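Local structure of sulfate transporter 4.1, chloroplastic (Arabidopsis thaliana, 7LHV) at residues N526-V531 against F571-M576; R550-A555 against Q595-R600; E588-L593 against S620-L625. The protein carries sulfate across the membrane by cotransport with protons, and may take part in regulating sulfate assimilation. All blocks are in the same frame, centred on the assembly; numbering follows the deposited sequence.

Interaction 1 (N526-V531 against F571-M576)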
loop_
_atom_site.group_PDB
_atom_site.type_symbol
_atom_site.label_atom_id
_atom_site.label_comp_id
_atom_site.label_asym_id
_atom_site.label_seq_id
_atom_site.Cartn_x
_atom_site.Cartn_y
_atom_site.Cartn_z
ATOM N N ASN A 526 -29.465 -22.887 -20.544
ATOM C CA ASN A 526 -28.336 -23.612 -21.106
ATOM C C ASN A 526 -27.686 -22.790 -22.211
ATOM O O ASN A 526 -28.363 -22.322 -23.132
ATOM C CB ASN A 526 -28.790 -24.964 -21.654
ATOM C CG ASN A 526 -28.984 -25.997 -20.566
ATOM O OD1 ASN A 526 -28.118 -26.190 -19.713
ATOM N ND2 ASN A 526 -30.127 -26.671 -20.591
ATOM N N GLY A 527 -26.373 -22.614 -22.117
ATOM C CA GLY A 527 -25.611 -21.891 -23.104
ATOM C C GLY A 527 -25.312 -20.451 -22.749
ATOM O O GLY A 527 -24.380 -19.876 -23.316
ATOM N N ILE A 528 -26.053 -19.863 -21.814
ATOM C CA ILE A 528 -25.906 -18.458 -21.454
ATOM C C ILE A 528 -25.412 -18.373 -20.019
ATOM O O ILE A 528 -25.930 -19.067 -19.138
ATOM C CB ILE A 528 -27.224 -17.683 -21.618
ATOM C CG1 ILE A 528 -27.721 -17.770 -23.058
ATOM C CG2 ILE A 528 -27.049 -16.234 -21.208
ATOM C CD1 ILE A 528 -29.023 -17.056 -23.283
ATOM N N VAL A 529 -24.405 -17.533 -19.792
ATOM C CA VAL A 529 -23.896 -17.240 -18.460
ATOM C C VAL A 529 -24.027 -15.744 -18.223
ATOM O O VAL A 529 -23.545 -14.940 -19.027
ATOM C CB VAL A 529 -22.435 -17.694 -18.297
ATOM C CG1 VAL A 529 -21.803 -17.017 -17.102
ATOM C CG2 VAL A 529 -22.373 -19.196 -18.135
ATOM N N ILE A 530 -24.680 -15.375 -17.124
ATOM C CA ILE A 530 -24.875 -13.979 -16.745
ATOM C C ILE A 530 -23.968 -13.689 -15.561
ATOM O O ILE A 530 -24.091 -14.323 -14.506
ATOM C CB ILE A 530 -26.341 -13.683 -16.408
ATOM C CG1 ILE A 530 -27.255 -14.279 -17.476
ATOM C CG2 ILE A 530 -26.563 -12.190 -16.284
ATOM C CD1 ILE A 530 -28.687 -14.428 -17.040
ATOM N N VAL A 531 -23.066 -12.726 -15.728
ATOM C CA VAL A 531 -22.042 -12.412 -14.741
ATOM C C VAL A 531 -22.207 -10.962 -14.312
ATOM O O VAL A 531 -22.335 -10.071 -15.156
ATOM C CB VAL A 531 -20.629 -12.660 -15.300
ATOM C CG1 VAL A 531 -19.585 -12.024 -14.409
ATOM C CG2 VAL A 531 -20.375 -14.144 -15.427
ATOM N N PHE A 571 -23.023 -17.412 -25.140
ATOM C CA PHE A 571 -23.149 -15.996 -24.830
ATOM C C PHE A 571 -22.726 -15.754 -23.391
ATOM O O PHE A 571 -23.028 -16.558 -22.506
ATOM C CB PHE A 571 -24.584 -15.499 -25.035
ATOM C CG PHE A 571 -25.199 -15.932 -26.335
ATOM C CD1 PHE A 571 -25.069 -15.152 -27.467
ATOM C CD2 PHE A 571 -25.912 -17.113 -26.421
ATOM C CE1 PHE A 571 -25.635 -15.544 -28.662
ATOM C CE2 PHE A 571 -26.479 -17.510 -27.612
ATOM C CZ PHE A 571 -26.340 -16.724 -28.734
ATOM N N VAL A 572 -22.023 -14.648 -23.164
ATOM C CA VAL A 572 -21.652 -14.207 -21.826
ATOM C C VAL A 572 -22.145 -12.780 -21.657
ATOM O O VAL A 572 -21.754 -11.892 -22.422
ATOM C CB VAL A 572 -20.136 -14.286 -21.584
ATOM C CG1 VAL A 572 -19.774 -13.558 -20.305
ATOM C CG2 VAL A 572 -19.690 -15.732 -21.513
ATOM N N ILE A 573 -22.991 -12.557 -20.657
ATOM C CA ILE A 573 -23.602 -11.257 -20.407
ATOM C C ILE A 573 -23.017 -10.693 -19.125
ATOM O O ILE A 573 -22.971 -11.382 -18.100
ATOM C CB ILE A 573 -25.133 -11.364 -20.304
ATOM C CG1 ILE A 573 -25.689 -12.141 -21.493
ATOM C CG2 ILE A 573 -25.756 -9.983 -20.233
ATOM C CD1 ILE A 573 -27.125 -12.535 -21.332
ATOM N N LEU A 574 -22.564 -9.444 -19.179
ATOM C CA LEU A 574 -22.018 -8.757 -18.015
ATOM C C LEU A 574 -23.051 -7.780 -17.478
ATOM O O LEU A 574 -23.523 -6.899 -18.203
ATOM C CB LEU A 574 -20.711 -8.039 -18.341
ATOM C CG LEU A 574 -19.456 -8.902 -18.437
ATOM C CD1 LEU A 574 -19.458 -9.763 -19.674
ATOM C CD2 LEU A 574 -18.224 -8.020 -18.400
ATOM N N GLU A 575 -23.393 -7.944 -16.204
ATOM C CA GLU A 575 -24.225 -6.988 -15.489
ATOM C C GLU A 575 -23.309 -5.936 -14.885
ATOM O O GLU A 575 -22.574 -6.216 -13.934
ATOM C CB GLU A 575 -25.030 -7.689 -14.402
ATOM C CG GLU A 575 -26.027 -8.662 -14.942
ATOM C CD GLU A 575 -27.110 -7.977 -15.724
ATOM O OE1 GLU A 575 -27.469 -6.832 -15.380
ATOM O OE2 GLU A 575 -27.574 -8.574 -16.708
ATOM N N MET A 576 -23.333 -4.728 -15.439
ATOM C CA MET A 576 -22.459 -3.668 -14.962
ATOM C C MET A 576 -23.224 -2.613 -14.174
ATOM O O MET A 576 -22.744 -1.486 -14.022
ATOM C CB MET A 576 -21.700 -3.045 -16.133
ATOM C CG MET A 576 -20.721 -4.022 -16.766
ATOM S SD MET A 576 -19.837 -3.405 -18.204
ATOM C CE MET A 576 -18.752 -2.219 -17.429
#
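Strands 527-533 and 569-575 run side by side in the same direction, the axes of their short segments here 4.7 Å apart at closest approach and 17° between them, with I528, V529, I530 and V531 paired to F571, V572, I573 and L574. They are the two strands of a beta-alpha-beta unit in the STAS domain, joined through helix 542-560. V529 N donates to F571 O, I573 N to V529 O at 2.9 Å, V531 N to I573 O and E575 N to V531 O, while the F571 N to G527 O bond at 3.4 Å is weak.

I528, I530, F571 and I573 share one face of the sheet, and helix 635-643 covers I528 and I573. There I528 forks: its CG1 meets the F571 ring at CD2, 3.9 Å away, and its CG2, anti to the backbone N, meets I573 CD1 at 3.7 Å. V529, V531, V572 and L574 occupy the other face. Farther along, the bent E575 chain lies beside I530 and points the same way. E575 OE2 is hydrogen-bonded to S607 OG, and I530 CG2 sits 3.8 Å from both E575 CG and OE2.

Interaction 2 (R550-A555 against Q595-R600)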
loop_
_atom_site.group_PDB
_atom_site.type_symbol
_atom_site.label_atom_id
_atom_site.label_comp_id
_atom_site.label_asym_id
_atom_site.label_seq_id
_atom_site.Cartn_x
_atom_site.Cartn_y
_atom_site.Cartn_z
ATOM N N ARG A 550 -12.008 -15.510 -18.101
ATOM C CA ARG A 550 -11.320 -16.512 -18.904
ATOM C C ARG A 550 -11.610 -17.935 -18.454
ATOM O O ARG A 550 -11.323 -18.877 -19.203
ATOM C CB ARG A 550 -9.808 -16.278 -18.872
ATOM C CG ARG A 550 -9.322 -15.124 -19.725
ATOM C CD ARG A 550 -7.853 -14.846 -19.459
ATOM N NE ARG A 550 -7.284 -13.907 -20.417
ATOM C CZ ARG A 550 -6.171 -13.216 -20.213
ATOM N NH1 ARG A 550 -5.483 -13.330 -19.089
ATOM N NH2 ARG A 550 -5.737 -12.391 -21.160
ATOM N N GLU A 551 -12.125 -18.119 -17.237
ATOM C CA GLU A 551 -12.532 -19.461 -16.824
ATOM C C GLU A 551 -13.545 -20.057 -17.793
ATOM O O GLU A 551 -13.572 -21.274 -18.006
ATOM C CB GLU A 551 -13.098 -19.445 -15.404
ATOM C CG GLU A 551 -12.082 -19.132 -14.326
ATOM C CD GLU A 551 -12.694 -19.117 -12.941
ATOM O OE1 GLU A 551 -13.935 -19.229 -12.839
ATOM O OE2 GLU A 551 -11.938 -18.999 -11.955
ATOM N N TYR A 552 -14.383 -19.216 -18.401
ATOM C CA TYR A 552 -15.349 -19.714 -19.376
ATOM C C TYR A 552 -14.664 -20.168 -20.660
ATOM O O TYR A 552 -15.067 -21.170 -21.263
ATOM C CB TYR A 552 -16.400 -18.639 -19.645
ATOM C CG TYR A 552 -17.059 -18.180 -18.367
ATOM C CD1 TYR A 552 -17.976 -18.989 -17.711
ATOM C CD2 TYR A 552 -16.732 -16.962 -17.791
ATOM C CE1 TYR A 552 -18.566 -18.585 -16.533
ATOM C CE2 TYR A 552 -17.318 -16.551 -16.613
ATOM C CZ TYR A 552 -18.234 -17.367 -15.988
ATOM O OH TYR A 552 -18.822 -16.963 -14.813
ATOM N N GLU A 553 -13.613 -19.462 -21.086
ATOM C CA GLU A 553 -12.824 -19.943 -22.216
ATOM C C GLU A 553 -12.165 -21.272 -21.890
ATOM O O GLU A 553 -12.087 -22.163 -22.742
ATOM C CB GLU A 553 -11.757 -18.924 -22.600
ATOM C CG GLU A 553 -12.208 -17.497 -22.563
ATOM C CD GLU A 553 -11.062 -16.544 -22.774
ATOM O OE1 GLU A 553 -9.919 -16.904 -22.424
ATOM O OE2 GLU A 553 -11.304 -15.432 -23.275
ATOM N N VAL A 554 -11.655 -21.414 -20.666
ATOM C CA VAL A 554 -11.034 -22.674 -20.264
ATOM C C VAL A 554 -12.060 -23.800 -20.276
ATOM O O VAL A 554 -11.767 -24.927 -20.697
ATOM C CB VAL A 554 -10.360 -22.530 -18.888
ATOM C CG1 VAL A 554 -9.619 -23.803 -18.533
ATOM C CG2 VAL A 554 -9.393 -21.362 -18.899
ATOM N N ALA A 555 -13.279 -23.517 -19.815
ATOM C CA ALA A 555 -14.341 -24.516 -19.864
ATOM C C ALA A 555 -14.673 -24.900 -21.302
ATOM O O ALA A 555 -14.896 -26.078 -21.602
ATOM C CB ALA A 555 -15.586 -23.998 -19.147
ATOM N N GLN A 595 -12.232 -10.081 -27.908
ATOM C CA GLN A 595 -11.489 -10.708 -28.995
ATOM C C GLN A 595 -11.259 -12.190 -28.722
ATOM O O GLN A 595 -11.416 -13.028 -29.618
ATOM C CB GLN A 595 -10.162 -9.982 -29.211
ATOM C CG GLN A 595 -10.317 -8.593 -29.808
ATOM C CD GLN A 595 -9.013 -7.827 -29.849
ATOM O OE1 GLN A 595 -8.079 -8.128 -29.108
ATOM N NE2 GLN A 595 -8.944 -6.826 -30.718
ATOM N N GLU A 596 -10.898 -12.534 -27.483
ATOM C CA GLU A 596 -10.696 -13.939 -27.144
ATOM C C GLU A 596 -11.998 -14.731 -27.227
ATOM O O GLU A 596 -11.974 -15.927 -27.538
ATOM C CB GLU A 596 -10.085 -14.067 -25.750
ATOM C CG GLU A 596 -8.680 -13.508 -25.627
ATOM C CD GLU A 596 -8.165 -13.543 -24.202
ATOM O OE1 GLU A 596 -8.847 -14.125 -23.335
ATOM O OE2 GLU A 596 -7.076 -12.986 -23.946
ATOM N N TYR A 597 -13.132 -14.092 -26.937
ATOM C CA TYR A 597 -14.422 -14.763 -27.069
ATOM C C TYR A 597 -14.777 -14.995 -28.532
ATOM O O TYR A 597 -15.341 -16.038 -28.881
ATOM C CB TYR A 597 -15.504 -13.947 -26.366
ATOM C CG TYR A 597 -15.492 -14.093 -24.862
ATOM C CD1 TYR A 597 -14.922 -15.203 -24.261
ATOM C CD2 TYR A 597 -16.049 -13.123 -24.045
ATOM C CE1 TYR A 597 -14.905 -15.341 -22.891
ATOM C CE2 TYR A 597 -16.035 -13.256 -22.672
ATOM C CZ TYR A 597 -15.464 -14.367 -22.102
ATOM O OH TYR A 597 -15.446 -14.508 -20.735
ATOM N N LYS A 598 -14.472 -14.026 -29.402
ATOM C CA LYS A 598 -14.602 -14.262 -30.839
ATOM C C LYS A 598 -13.710 -15.405 -31.302
ATOM O O LYS A 598 -14.098 -16.181 -32.184
ATOM C CB LYS A 598 -14.289 -12.988 -31.625
ATOM C CG LYS A 598 -15.217 -11.807 -31.370
ATOM C CD LYS A 598 -16.591 -12.042 -32.008
ATOM C CE LYS A 598 -17.624 -12.625 -31.062
ATOM N NZ LYS A 598 -18.954 -12.727 -31.725
ATOM N N THR A 599 -12.513 -15.525 -30.730
ATOM C CA THR A 599 -11.669 -16.670 -31.055
ATOM C C THR A 599 -12.333 -17.975 -30.633
ATOM O O THR A 599 -12.264 -18.978 -31.352
ATOM C CB THR A 599 -10.299 -16.524 -30.393
ATOM O OG1 THR A 599 -9.667 -15.330 -30.869
ATOM C CG2 THR A 599 -9.417 -17.718 -30.721
ATOM N N ARG A 600 -12.997 -17.976 -29.479
ATOM C CA ARG A 600 -13.677 -19.154 -28.961
ATOM C C ARG A 600 -15.130 -19.245 -29.408
ATOM O O ARG A 600 -15.846 -20.144 -28.954
ATOM C CB ARG A 600 -13.618 -19.171 -27.432
ATOM C CG ARG A 600 -12.582 -20.109 -26.852
ATOM C CD ARG A 600 -11.237 -19.421 -26.744
ATOM N NE ARG A 600 -10.360 -20.082 -25.786
ATOM C CZ ARG A 600 -9.128 -19.685 -25.505
ATOM N NH1 ARG A 600 -8.593 -18.629 -26.094
ATOM N NH2 ARG A 600 -8.417 -20.361 -24.609
#
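Two helices of the STAS domain, 542-560 and 584-599, meet here through a salt bridge between R550 and E596 and through the packing of E553 against Y597 and R600. The segment axes are nearly parallel, 12° apart, and their 10.7 Å separation leaves the joining to long side chains. R550 is extended from CG to NE, which carries its guanidinium across to the E596 carboxylate. The two planes differ by only 14°, and the contact is made edge on with two N-H groups. R550 NH2 reaches the syn lone pair of E596 OE2 at 3.1 Å, while R550 NE makes a weak bond to E596 OE1 at 3.3 Å.

Deeper in, E553 crosses Y597 at about a right angle, its CG 3.5 Å from Y597 CE1 at the ring edge. Y597 OH bonds to L549 O, fixing that ring against helix 542-560. R600 lays one guanidinium face over E553, with R600 NE 3.7 Å from E553 CB. Its NH2 makes a salt bridge to D557, and NH1 donates to the carbonyl of A357 in the second subunit. Replacing R550 with an alanine would probably leave the E596 carboxylate without its positive partner, next to the acid of E553.

Acids and arginines thus gather between the helices. The two acids come close, E553 OE2 lying 2.8 Å from E596 OE1. E553 OE1 lies 4.3 Å from R600 NH1, well out of the guanidinium plane, so R600 is likely to ease the proximity of E553 and E596 through its charge, without an N-H aimed at E553.

Interaction 3 (E588-L593 against S620-L625)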
loop_
_atom_site.group_PDB
_atom_site.type_symbol
_atom_site.label_atom_id
_atom_site.label_comp_id
_atom_site.label_asym_id
_atom_site.label_seq_id
_atom_site.Cartn_x
_atom_site.Cartn_y
_atom_site.Cartn_z
ATOM N N GLU A 588 -9.671 -1.758 -21.872
ATOM C CA GLU A 588 -8.675 -2.550 -22.591
ATOM C C GLU A 588 -8.874 -4.041 -22.340
ATOM O O GLU A 588 -8.862 -4.851 -23.278
ATOM C CB GLU A 588 -7.266 -2.117 -22.195
ATOM C CG GLU A 588 -6.658 -1.085 -23.128
ATOM C CD GLU A 588 -6.376 -1.650 -24.511
ATOM O OE1 GLU A 588 -5.594 -2.619 -24.612
ATOM O OE2 GLU A 588 -6.940 -1.128 -25.496
ATOM N N ALA A 589 -9.074 -4.423 -21.078
ATOM C CA ALA A 589 -9.310 -5.827 -20.766
ATOM C C ALA A 589 -10.617 -6.315 -21.372
ATOM O O ALA A 589 -10.705 -7.460 -21.821
ATOM C CB ALA A 589 -9.306 -6.040 -19.255
ATOM N N LEU A 590 -11.648 -5.470 -21.381
ATOM C CA LEU A 590 -12.915 -5.872 -21.979
ATOM C C LEU A 590 -12.762 -6.131 -23.471
ATOM O O LEU A 590 -13.315 -7.101 -24.000
ATOM C CB LEU A 590 -13.978 -4.807 -21.716
ATOM C CG LEU A 590 -14.609 -4.837 -20.322
ATOM C CD1 LEU A 590 -15.601 -3.700 -20.154
ATOM C CD2 LEU A 590 -15.278 -6.176 -20.069
ATOM N N LYS A 591 -12.001 -5.281 -24.165
ATOM C CA LYS A 591 -11.743 -5.514 -25.582
ATOM C C LYS A 591 -10.946 -6.797 -25.798
ATOM O O LYS A 591 -11.229 -7.565 -26.729
ATOM C CB LYS A 591 -11.013 -4.316 -26.187
ATOM C CG LYS A 591 -11.892 -3.089 -26.357
ATOM C CD LYS A 591 -11.249 -2.059 -27.266
ATOM C CE LYS A 591 -10.151 -1.294 -26.552
ATOM N NZ LYS A 591 -9.744 -0.084 -27.317
ATOM N N GLU A 592 -9.948 -7.048 -24.946
ATOM C CA GLU A 592 -9.170 -8.278 -25.075
ATOM C C GLU A 592 -10.041 -9.514 -24.867
ATOM O O GLU A 592 -9.936 -10.490 -25.621
ATOM C CB GLU A 592 -8.003 -8.273 -24.090
ATOM C CG GLU A 592 -6.940 -7.239 -24.403
ATOM C CD GLU A 592 -5.830 -7.216 -23.371
ATOM O OE1 GLU A 592 -5.833 -8.087 -22.475
ATOM O OE2 GLU A 592 -4.956 -6.329 -23.455
ATOM N N LEU A 593 -10.901 -9.497 -23.846
ATOM C CA LEU A 593 -11.795 -10.629 -23.614
ATOM C C LEU A 593 -12.806 -10.787 -24.738
ATOM O O LEU A 593 -13.170 -11.913 -25.089
ATOM C CB LEU A 593 -12.504 -10.503 -22.264
ATOM C CG LEU A 593 -11.784 -10.969 -20.994
ATOM C CD1 LEU A 593 -11.548 -12.464 -21.078
ATOM C CD2 LEU A 593 -10.468 -10.266 -20.758
ATOM N N SER A 620 -13.692 4.729 -25.503
ATOM C CA SER A 620 -12.624 3.779 -25.796
ATOM C C SER A 620 -12.813 3.059 -27.124
ATOM O O SER A 620 -11.899 2.347 -27.554
ATOM C CB SER A 620 -12.507 2.749 -24.673
ATOM O OG SER A 620 -13.661 1.933 -24.608
ATOM N N GLY A 621 -13.962 3.216 -27.777
ATOM C CA GLY A 621 -14.215 2.539 -29.029
ATOM C C GLY A 621 -14.730 1.124 -28.902
ATOM O O GLY A 621 -14.795 0.413 -29.912
ATOM N N MET A 622 -15.093 0.687 -27.695
ATOM C CA MET A 622 -15.582 -0.674 -27.514
ATOM C C MET A 622 -16.944 -0.881 -28.162
ATOM O O MET A 622 -17.238 -1.986 -28.636
ATOM C CB MET A 622 -15.642 -1.014 -26.026
ATOM C CG MET A 622 -16.066 -2.439 -25.741
ATOM S SD MET A 622 -16.046 -2.852 -23.990
ATOM C CE MET A 622 -16.691 -4.521 -24.047
ATOM N N VAL A 623 -17.788 0.153 -28.186
ATOM C CA VAL A 623 -19.119 0.015 -28.776
ATOM C C VAL A 623 -19.014 -0.322 -30.256
ATOM O O VAL A 623 -19.731 -1.193 -30.764
ATOM C CB VAL A 623 -19.945 1.294 -28.547
ATOM C CG1 VAL A 623 -21.230 1.243 -29.356
ATOM C CG2 VAL A 623 -20.255 1.464 -27.077
ATOM N N GLU A 624 -18.121 0.362 -30.973
ATOM C CA GLU A 624 -17.930 0.066 -32.387
ATOM C C GLU A 624 -17.303 -1.305 -32.594
ATOM O O GLU A 624 -17.601 -1.978 -33.586
ATOM C CB GLU A 624 -17.070 1.148 -33.036
ATOM C CG GLU A 624 -17.725 2.519 -33.082
ATOM C CD GLU A 624 -18.938 2.557 -33.991
ATOM O OE1 GLU A 624 -18.954 1.816 -34.998
ATOM O OE2 GLU A 624 -19.878 3.327 -33.699
ATOM N N LEU A 625 -16.434 -1.735 -31.676
ATOM C CA LEU A 625 -15.764 -3.022 -31.835
ATOM C C LEU A 625 -16.734 -4.181 -31.641
ATOM O O LEU A 625 -16.763 -5.118 -32.446
ATOM C CB LEU A 625 -14.595 -3.131 -30.857
ATOM C CG LEU A 625 -13.984 -4.524 -30.703
ATOM C CD1 LEU A 625 -13.090 -4.846 -31.883
ATOM C CD2 LEU A 625 -13.213 -4.631 -29.403
#
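M622 crosses L590 obliquely and brings the end of its side chain against the base of the leucine. CG of M622 stands anti to the backbone N (chi1 -177°), and the chain runs straight out beyond it and lays SD and CE against L590 CB, each at 3.6 Å. M622 SD also lies 4.0 Å from L590 CD1, and the thioether thus spans the leucine from CB to the CD1 methyl. I617 of helix 611-620 touches M622 as well.

K591 works in two ways. Its aliphatic part crosses L625 obliquely, with the CD2 methyl of L625 set against the middle of the lysine chain, 3.7 Å from K591 CG and 3.9 Å from CD. Beyond these carbons a bend at chi3 (-77°) brings K591 NZ to S620 O, to which it donates at 3.3 Å. The C=O...N angle of 153° shows an approach that is off the carbonyl axis.

That carbonyl sits where helix 611-620 ends in a Schellman motif. G621 leaves the helical region with positive phi, where a CB would press on the preceding carbonyl oxygen, and it is also the N-cap of helix 622-626. L625 N donates to G621 O at 3.2 Å. The negative end of helix 611-620 would probably favour the lysine charge beside it.

Within helix 584-599, K591 NZ has a second partner in E588 OE2, a salt bridge at 3.5 Å. The S620 hydroxyl turns back into its own helix and bonds to I617 O. F453 of the second subunit packs against both E588 and K591, and V457 of that subunit against S620.

All three contacts lie in the STAS domain, their centres 13 to 17 Å apart. Along the chain, interactions 1 and 2 alternate their segments: strand 527-533, helix 542-560, strand 569-575, helix 584-599. Interaction 3 opens only after interaction 1 has closed, and its segments alternate with those of interaction 2, with which it shares helix 584-599. The sheet of interaction 1 meets both helical contacts through side chains: V531 CG2 lies 3.3 Å from Y552 OH, and L574 CD2 3.9 Å from L590 CD2. L593 packs on R550 and E553, bridging interactions 2 and 3. Both of these touch the second subunit, so helices 542-560 and 584-599 contact both the sheet and that subunit.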